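Local coordinates for protein ChiX (Serratia marcescens, PDB 5OPZ) that cleaves peptidoglycan as a zinc-dependent L-Ala D-Glu endopeptidase and is required for chitinase secretion by the bacterium, at residues A[42-48]-A[78-84]; A[92-96]-A[113-117]; A[24-29]-A[75-79]. All coordinates share one frame; numbering follows the deposited sequence.

Contact 1: A[42-48]-A[78-84]; sequences VPFSVSE and VDVVAMP. With ZN (zinc ion), chain C.
The Phe44 ring meets Val80 obliquely, its CD2 3.8 Å from Val80 CG1; at the ring edge, in plane, lies the carbonyl oxygen of Val42. Phe44 CG sits between the backbone N and the carbonyl carbon (chi1 71°), which carries the ring across Val80. The other flat groups are the carboxylates of Glu48 and Asp79, which run side by side in the same direction with their planes turned 81° apart. Glu48 OE1 and Asp79 OD2 stay 4.0 Å apart, and a water donates to both, at 2.6 Å from Glu48 OE1, which should ease the repulsion. Asp79 OD1 binds the zinc ion at 2.0 Å, with His72 and His127 as the other protein ligands, while Glu48 OE2 forms a salt bridge with Arg51.

The backbones pair as antiparallel strands. Ser45 and Val81 form a hydrogen-bonded pair, Ser45 N reaching Val81 O at 2.9 Å in the carbonyl plane. Ser47 and Glu48 then both face Asp79, a classic beta bulge: Ser47 N donates to Asp79 O at 2.8 Å, and Glu48 N adds a weak bond to that oxygen. Asp79 N returns a bond to Glu48 O at 2.8 Å, so the metal ligand is fixed through its backbone on this side.

Strand 44-48 is outermost in the four-stranded sheet, and strand 77-82 lies between it and strand 127-130. Helix 27-39 packs on Phe44 and Val78, helix 92-109 on Phe44 and Ala82, and helix 15-21 covers Ser45 on the other face.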
loop_
_atom_site.group_PDB
_atom_site.type_symbol
_atom_site.label_atom_id
_atom_site.label_comp_id
_atom_site.label_asym_id
_atom_site.label_seq_id
_atom_site.Cartn_x
_atom_site.Cartn_y
_atom_site.Cartn_z
ATOM N N VAL A 42 9.438 1.232 9.875
ATOM C CA VAL A 42 10.072 1.074 8.582
ATOM C C VAL A 42 9.554 2.172 7.674
ATOM O O VAL A 42 8.359 2.207 7.376
ATOM C CB VAL A 42 9.688 -0.307 7.996
ATOM C CG1 VAL A 42 10.261 -0.463 6.607
ATOM C CG2 VAL A 42 10.181 -1.380 8.937
ATOM N N PRO A 43 10.430 3.027 7.169
ATOM C CA PRO A 43 9.978 3.989 6.163
ATOM C C PRO A 43 9.451 3.284 4.923
ATOM O O PRO A 43 9.931 2.204 4.569
ATOM C CB PRO A 43 11.248 4.769 5.819
ATOM C CG PRO A 43 12.192 4.513 6.937
ATOM C CD PRO A 43 11.891 3.084 7.320
ATOM N N PHE A 44 8.457 3.889 4.277
ATOM C CA PHE A 44 7.871 3.331 3.063
ATOM C C PHE A 44 7.284 4.417 2.218
ATOM O O PHE A 44 6.951 5.507 2.728
ATOM C CB PHE A 44 6.834 2.235 3.406
ATOM C CG PHE A 44 5.551 2.757 4.018
ATOM C CD1 PHE A 44 5.419 2.903 5.402
ATOM C CD2 PHE A 44 4.458 3.008 3.226
ATOM C CE1 PHE A 44 4.232 3.347 5.959
ATOM C CE2 PHE A 44 3.275 3.435 3.802
ATOM C CZ PHE A 44 3.160 3.611 5.159
ATOM N N SER A 45 7.155 4.129 0.940
ATOM C CA SER A 45 6.385 4.934 0.032
ATOM C C SER A 45 5.300 4.115 -0.607
ATOM O O SER A 45 5.228 2.927 -0.460
ATOM C CB SER A 45 7.313 5.603 -1.004
ATOM O OG SER A 45 6.610 6.507 -1.856
ATOM N N VAL A 46 4.440 4.788 -1.316
ATOM C CA VAL A 46 3.410 4.131 -2.116
ATOM C C VAL A 46 3.982 4.068 -3.530
ATOM O O VAL A 46 4.185 5.119 -4.169
ATOM C CB VAL A 46 2.090 4.917 -2.080
ATOM C CG1 VAL A 46 1.100 4.354 -3.078
ATOM C CG2 VAL A 46 1.531 4.892 -0.665
ATOM N N SER A 47 4.220 2.838 -4.018
ATOM C CA SER A 47 4.763 2.651 -5.357
ATOM C C SER A 47 3.711 2.672 -6.447
ATOM O O SER A 47 3.987 3.056 -7.583
ATOM C CB SER A 47 5.608 1.381 -5.458
ATOM O OG SER A 47 4.806 0.233 -5.342
ATOM N N GLU A 48 2.493 2.255 -6.096
ATOM C CA GLU A 48 1.368 2.256 -7.012
ATOM C C GLU A 48 0.047 2.427 -6.243
ATOM O O GLU A 48 -0.204 1.721 -5.290
ATOM C CB GLU A 48 1.360 0.983 -7.854
ATOM C CG GLU A 48 0.306 1.004 -8.948
ATOM C CD GLU A 48 0.359 -0.190 -9.888
ATOM O OE1 GLU A 48 0.847 -1.297 -9.552
ATOM O OE2 GLU A 48 -0.186 -0.049 -11.004
ATOM N N VAL A 78 -3.459 0.191 -2.663
ATOM C CA VAL A 78 -2.097 0.690 -2.825
ATOM C C VAL A 78 -1.135 -0.482 -2.707
ATOM O O VAL A 78 -1.391 -1.436 -1.960
ATOM C CB VAL A 78 -1.725 1.776 -1.785
ATOM C CG1 VAL A 78 -2.620 2.997 -1.973
ATOM C CG2 VAL A 78 -1.829 1.255 -0.381
ATOM N N ASP A 79 -0.014 -0.359 -3.428
ATOM C CA ASP A 79 1.189 -1.155 -3.170
ATOM C C ASP A 79 2.240 -0.244 -2.558
ATOM O O ASP A 79 2.495 0.813 -3.093
ATOM C CB ASP A 79 1.683 -1.759 -4.466
ATOM C CG ASP A 79 0.796 -2.838 -5.021
ATOM O OD1 ASP A 79 -0.162 -3.264 -4.393
ATOM O OD2 ASP A 79 1.055 -3.291 -6.134
ATOM N N VAL A 80 2.763 -0.669 -1.429
ATOM C CA VAL A 80 3.802 0.070 -0.757
ATOM C C VAL A 80 5.162 -0.541 -1.088
ATOM O O VAL A 80 5.277 -1.684 -1.485
ATOM C CB VAL A 80 3.635 0.122 0.778
ATOM C CG1 VAL A 80 2.271 0.695 1.147
ATOM C CG2 VAL A 80 3.800 -1.238 1.415
ATOM N N VAL A 81 6.180 0.282 -0.948
ATOM C CA VAL A 81 7.556 -0.148 -1.097
ATOM C C VAL A 81 8.320 0.264 0.170
ATOM O O VAL A 81 8.318 1.463 0.555
ATOM C CB VAL A 81 8.226 0.379 -2.379
ATOM C CG1 VAL A 81 8.223 1.862 -2.470
ATOM C CG2 VAL A 81 9.639 -0.168 -2.514
ATOM N N ALA A 82 8.980 -0.726 0.807
ATOM C CA ALA A 82 9.787 -0.425 2.014
ATOM C C ALA A 82 11.070 0.301 1.603
ATOM O O ALA A 82 11.713 -0.098 0.628
ATOM C CB ALA A 82 10.149 -1.694 2.716
ATOM N N MET A 83 11.406 1.341 2.371
ATOM C CA MET A 83 12.538 2.230 2.072
ATOM C C MET A 83 13.482 2.388 3.279
ATOM O O MET A 83 13.753 3.508 3.707
ATOM C CB MET A 83 11.992 3.631 1.703
ATOM C CG MET A 83 11.093 3.737 0.509
ATOM S SD MET A 83 11.944 3.243 -0.968
ATOM C CE MET A 83 13.161 4.544 -1.134
ATOM N N PRO A 84 13.914 1.279 3.893
ATOM C CA PRO A 84 14.804 1.403 5.037
ATOM C C PRO A 84 16.068 2.205 4.685
ATOM O O PRO A 84 16.734 1.918 3.672
ATOM C CB PRO A 84 15.135 -0.052 5.379
ATOM C CG PRO A 84 14.897 -0.808 4.097
ATOM C CD PRO A 84 13.754 -0.122 3.464
HETATM ZN ZN ZN C . -1.603 -4.242 -5.360
HETATM O O HOH W 1 5.447 -2.120 -4.250
HETATM O O HOH W 2 2.673 -2.549 -8.136
#

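Contact 2: A[92-96]-A[113-117]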
loop_
_atom_site.group_PDB
_atom_site.type_symbol
_atom_site.label_atom_id
_atom_site.label_comp_id
_atom_site.label_asym_id
_atom_site.label_seq_id
_atom_site.Cartn_x
_atom_site.Cartn_y
_atom_site.Cartn_z
ATOM N N TRP A 92 10.570 -9.521 3.251
ATOM C CA TRP A 92 9.259 -9.742 3.879
ATOM C C TRP A 92 9.079 -9.022 5.208
ATOM O O TRP A 92 8.051 -8.432 5.444
ATOM C CB TRP A 92 9.044 -11.258 4.114
ATOM C CG TRP A 92 7.848 -11.579 4.953
ATOM C CD1 TRP A 92 7.834 -11.817 6.298
ATOM C CD2 TRP A 92 6.484 -11.603 4.533
ATOM N NE1 TRP A 92 6.552 -11.992 6.734
ATOM C CE2 TRP A 92 5.696 -11.858 5.679
ATOM C CE3 TRP A 92 5.848 -11.422 3.302
ATOM C CZ2 TRP A 92 4.311 -12.017 5.612
ATOM C CZ3 TRP A 92 4.474 -11.525 3.238
ATOM C CH2 TRP A 92 3.722 -11.841 4.384
ATOM N N ASP A 93 10.070 -9.108 6.079
ATOM C CA ASP A 93 9.914 -8.569 7.412
ATOM C C ASP A 93 9.605 -7.086 7.445
ATOM O O ASP A 93 8.873 -6.619 8.316
ATOM C CB ASP A 93 11.121 -8.890 8.328
ATOM C CG ASP A 93 10.989 -10.214 8.959
ATOM O OD1 ASP A 93 9.877 -10.516 9.401
ATOM O OD2 ASP A 93 11.983 -10.945 8.986
ATOM N N TYR A 94 10.127 -6.345 6.479
ATOM C CA TYR A 94 9.837 -4.923 6.399
ATOM C C TYR A 94 8.340 -4.684 6.152
ATOM O O TYR A 94 7.726 -3.808 6.762
ATOM C CB TYR A 94 10.665 -4.248 5.315
ATOM C CG TYR A 94 12.164 -4.134 5.573
ATOM C CD1 TYR A 94 12.625 -3.449 6.679
ATOM C CD2 TYR A 94 13.083 -4.612 4.689
ATOM C CE1 TYR A 94 13.947 -3.291 6.929
ATOM C CE2 TYR A 94 14.440 -4.495 4.922
ATOM C CZ TYR A 94 14.864 -3.847 6.057
ATOM O OH TYR A 94 16.208 -3.690 6.241
ATOM N N TYR A 95 7.777 -5.483 5.247
ATOM C CA TYR A 95 6.352 -5.387 4.926
ATOM C C TYR A 95 5.487 -5.841 6.078
ATOM O O TYR A 95 4.422 -5.257 6.322
ATOM C CB TYR A 95 6.046 -6.194 3.628
ATOM C CG TYR A 95 6.763 -5.542 2.487
ATOM C CD1 TYR A 95 8.097 -5.851 2.207
ATOM C CD2 TYR A 95 6.182 -4.504 1.777
ATOM C CE1 TYR A 95 8.807 -5.137 1.293
ATOM C CE2 TYR A 95 6.870 -3.826 0.821
ATOM C CZ TYR A 95 8.214 -4.130 0.584
ATOM O OH TYR A 95 8.919 -3.353 -0.319
ATOM N N ALA A 96 5.938 -6.830 6.852
ATOM C CA ALA A 96 5.206 -7.210 8.075
ATOM C C ALA A 96 5.131 -6.043 9.061
ATOM O O ALA A 96 4.096 -5.828 9.714
ATOM C CB ALA A 96 5.780 -8.462 8.694
ATOM N N VAL A 113 -8.648 -2.825 6.523
ATOM C CA VAL A 113 -7.794 -2.809 5.336
ATOM C C VAL A 113 -7.202 -4.189 5.197
ATOM O O VAL A 113 -6.518 -4.638 6.085
ATOM C CB VAL A 113 -6.695 -1.719 5.421
ATOM C CG1 VAL A 113 -5.727 -1.773 4.234
ATOM C CG2 VAL A 113 -7.373 -0.357 5.548
ATOM N N GLU A 114 -7.398 -4.826 4.055
ATOM C CA GLU A 114 -6.854 -6.150 3.784
ATOM C C GLU A 114 -5.435 -5.995 3.288
ATOM O O GLU A 114 -5.123 -5.083 2.532
ATOM C CB GLU A 114 -7.672 -6.881 2.724
ATOM C CG GLU A 114 -9.057 -7.324 3.148
ATOM C CD GLU A 114 -9.877 -7.928 2.010
ATOM O OE1 GLU A 114 -10.223 -7.223 1.030
ATOM O OE2 GLU A 114 -10.169 -9.130 2.093
ATOM N N TRP A 115 -4.586 -6.886 3.772
ATOM C CA TRP A 115 -3.172 -6.937 3.436
ATOM C C TRP A 115 -2.864 -8.196 2.597
ATOM O O TRP A 115 -3.272 -9.285 2.978
ATOM C CB TRP A 115 -2.339 -6.954 4.717
ATOM C CG TRP A 115 -0.885 -7.027 4.525
ATOM C CD1 TRP A 115 -0.160 -6.396 3.551
ATOM C CD2 TRP A 115 0.057 -7.803 5.286
ATOM N NE1 TRP A 115 1.171 -6.673 3.702
ATOM C CE2 TRP A 115 1.338 -7.526 4.757
ATOM C CE3 TRP A 115 -0.046 -8.627 6.414
ATOM C CZ2 TRP A 115 2.497 -8.136 5.280
ATOM C CZ3 TRP A 115 1.109 -9.206 6.938
ATOM C CH2 TRP A 115 2.345 -8.959 6.365
ATOM N N GLY A 116 -2.086 -8.042 1.541
ATOM C CA GLY A 116 -1.670 -9.193 0.729
ATOM C C GLY A 116 -0.804 -10.160 1.475
ATOM O O GLY A 116 -0.639 -11.284 1.045
ATOM N N GLY A 117 -0.234 -9.732 2.598
ATOM C CA GLY A 117 0.504 -10.651 3.439
ATOM C C GLY A 117 -0.340 -11.675 4.165
ATOM O O GLY A 117 0.195 -12.637 4.689
#
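Trp92 and Trp115 bring the outer parts of their indoles together, and aromatic contact carries most of this interface. The six-membered rings have centroids 5.3 Å apart and planes inclined at 30°, but they are slid so far that they barely overlap. The closest atoms are Trp92 CZ2 and Trp115 CH2, 3.7 Å apart, in an oblique approach. Both side chains hold CG anti to the backbone N (chi1 170° in Trp92, 179° in Trp115), which carries the Trp92 ring off the start of its helix and extends the Trp115 ring from its strand toward that helix.

Contacts between rings and main chain complete the packing. Trp92 CH2 approaches Gly117 CA at 3.6 Å, with Gly117 O also at the ring edge, in plane. The same glycine CA sits 3.3 Å above the plane of the Trp115 ring, over its centre, so one residue covers a face of Trp115 and borders the edge of Trp92; the glycine lets the backbone come this close. On the helix side, Trp115 CZ2 lies 3.6 Å from Tyr95 O.

Aliphatic packing is slight: Ala96 CB comes to 4.2 Å from Trp115 CH2, and Tyr95 CB lies farther off, against CZ2. The polar ends are held by other parts of the chain, Trp115 NE1 donating to Gly125 O and Tyr95 OH bonding with Ser89 O.

The contact joins the first turn of helix 92-109 to strand 113-115, an outermost strand of the sheet, and to the short 3-10 segment after it. Trp115 also stacks on Phe128 of the adjacent strand 127-130 and touches Ala99 and Arg103 farther along the helix, while Tyr95 leans on Val80 and Val81 of strand 77-82.

Contact 3: A[24-29]-A[75-79]; sequences GVHPDL and GHAVD. With ZN (zinc ion), chain C.
With its CG trans to the backbone N (chi1 -167°), His26 sends its ring beside that of His76, whose chi1 of -63° swings CG next to its own backbone N and brings the end of the side chain back toward His26. His26 CD2 comes 3.9 Å from His76 NE2, with the planes at 37°, an oblique pairing. ND1 of His26 turns to its own helix: as N-cap residue it accepts from Asp28 N, 3.0 Å away and near the ring plane. His76 ND1 bonds to Thr74 OG1.

Along the main chain, His26 N donates almost straight to Gly75 O at 2.7 Å. Val25 CG1 also rests on Gly75 O, while Leu29 CD2 lies against the His76 peptide, 3.6 Å from His76 O. Val25 CG1 and Leu29 CD2 each stand 4.1 Å from Val78 CG1.

One short backbone bond thus ties the start of the helix to the chain leading into the zinc-bearing strand; beside it lie the oblique histidine pair and the packing of Val25 and Leu29. Because His26 ND1 accepts the capping bond, any proton on a neutral His26 ring would be expected on NE2.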
loop_
_atom_site.group_PDB
_atom_site.type_symbol
_atom_site.label_atom_id
_atom_site.label_comp_id
_atom_site.label_asym_id
_atom_site.label_seq_id
_atom_site.Cartn_x
_atom_site.Cartn_y
_atom_site.Cartn_z
ATOM N N GLY A 24 -5.717 10.438 -6.225
ATOM C CA GLY A 24 -6.725 9.607 -6.849
ATOM C C GLY A 24 -7.139 8.341 -6.116
ATOM O O GLY A 24 -8.095 7.694 -6.503
ATOM N N VAL A 25 -6.451 7.978 -5.049
ATOM C CA VAL A 25 -6.829 6.848 -4.214
ATOM C C VAL A 25 -8.039 7.297 -3.373
ATOM O O VAL A 25 -8.169 8.467 -2.958
ATOM C CB VAL A 25 -5.590 6.380 -3.404
ATOM C CG1 VAL A 25 -5.926 5.338 -2.392
ATOM C CG2 VAL A 25 -4.577 5.847 -4.390
ATOM N N HIS A 26 -8.885 6.338 -3.032
ATOM C CA HIS A 26 -10.061 6.596 -2.185
ATOM C C HIS A 26 -9.654 7.356 -0.931
ATOM O O HIS A 26 -8.722 6.906 -0.256
ATOM C CB HIS A 26 -10.723 5.284 -1.787
ATOM C CG HIS A 26 -12.082 5.450 -1.191
ATOM N ND1 HIS A 26 -12.276 5.944 0.081
ATOM C CD2 HIS A 26 -13.314 5.266 -1.712
ATOM C CE1 HIS A 26 -13.571 6.052 0.317
ATOM N NE2 HIS A 26 -14.219 5.621 -0.750
ATOM N N PRO A 27 -10.319 8.482 -0.605
ATOM C CA PRO A 27 -9.913 9.251 0.569
ATOM C C PRO A 27 -9.785 8.464 1.867
ATOM O O PRO A 27 -8.986 8.846 2.711
ATOM C CB PRO A 27 -10.972 10.358 0.642
ATOM C CG PRO A 27 -11.486 10.500 -0.756
ATOM C CD PRO A 27 -11.416 9.131 -1.355
ATOM N N ASP A 28 -10.600 7.445 2.092
ATOM C CA ASP A 28 -10.536 6.683 3.315
ATOM C C ASP A 28 -9.257 5.841 3.387
ATOM O O ASP A 28 -8.635 5.744 4.463
ATOM C CB ASP A 28 -11.767 5.832 3.547
ATOM C CG ASP A 28 -13.008 6.673 3.837
ATOM O OD1 ASP A 28 -12.892 7.913 4.077
ATOM O OD2 ASP A 28 -14.083 6.050 3.832
ATOM N N LEU A 29 -8.838 5.272 2.247
ATOM C CA LEU A 29 -7.558 4.555 2.245
ATOM C C LEU A 29 -6.396 5.537 2.388
ATOM O O LEU A 29 -5.420 5.261 3.054
ATOM C CB LEU A 29 -7.468 3.694 0.986
ATOM C CG LEU A 29 -6.201 2.827 0.914
ATOM C CD1 LEU A 29 -6.024 1.910 2.079
ATOM C CD2 LEU A 29 -6.253 1.969 -0.356
ATOM N N GLY A 75 -9.338 3.061 -7.242
ATOM C CA GLY A 75 -8.833 3.817 -6.125
ATOM C C GLY A 75 -8.836 3.108 -4.793
ATOM O O GLY A 75 -8.594 3.730 -3.775
ATOM N N HIS A 76 -9.112 1.798 -4.769
ATOM C CA HIS A 76 -9.309 1.080 -3.512
ATOM C C HIS A 76 -8.065 0.298 -3.032
ATOM O O HIS A 76 -8.199 -0.484 -2.059
ATOM C CB HIS A 76 -10.529 0.170 -3.575
ATOM C CG HIS A 76 -11.819 0.895 -3.775
ATOM N ND1 HIS A 76 -12.281 1.256 -5.019
ATOM C CD2 HIS A 76 -12.768 1.287 -2.892
ATOM C CE1 HIS A 76 -13.457 1.838 -4.889
ATOM N NE2 HIS A 76 -13.767 1.887 -3.612
ATOM N N ALA A 77 -6.904 0.482 -3.663
ATOM C CA ALA A 77 -5.726 -0.267 -3.248
ATOM C C ALA A 77 -4.466 0.524 -3.454
ATOM O O ALA A 77 -4.393 1.416 -4.287
ATOM C CB ALA A 77 -5.660 -1.564 -4.034
ATOM N N VAL A 78 -3.459 0.191 -2.663
ATOM C CA VAL A 78 -2.097 0.690 -2.825
ATOM C C VAL A 78 -1.135 -0.482 -2.707
ATOM O O VAL A 78 -1.391 -1.436 -1.960
ATOM C CB VAL A 78 -1.725 1.776 -1.785
ATOM C CG1 VAL A 78 -2.620 2.997 -1.973
ATOM C CG2 VAL A 78 -1.829 1.255 -0.381
ATOM N N ASP A 79 -0.014 -0.359 -3.428
ATOM C CA ASP A 79 1.189 -1.155 -3.170
ATOM C C ASP A 79 2.240 -0.244 -2.558
ATOM O O ASP A 79 2.495 0.813 -3.093
ATOM C CB ASP A 79 1.683 -1.759 -4.466
ATOM C CG ASP A 79 0.796 -2.838 -5.021
ATOM O OD1 ASP A 79 -0.162 -3.264 -4.393
ATOM O OD2 ASP A 79 1.055 -3.291 -6.134
HETATM ZN ZN ZN C . -1.603 -4.242 -5.360
#

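In the fold
All three contacts are largely buried and reach the same antiparallel sheet, but with different chemistry. Contact 1 lies nearest the chain's centre and is strand pairing, rich in backbone hydrogen bonds; contact 3 has a single bond across it, at a helix start, and contact 2 depends on aromatic and apolar packing. Contacts 1 and 3 both include Val78 and the zinc ligand Asp79 on strand 77-82, but only Val78 is touched in both, through Val46 in contact 1 and Val25 and Leu29 in contact 3. Contact 2 lies across the chain's centre from contact 3, with the exposed Trp92 at its margin, and joins contact 1 through Tyr95 OH and Ala82 N, 2.9 Å apart.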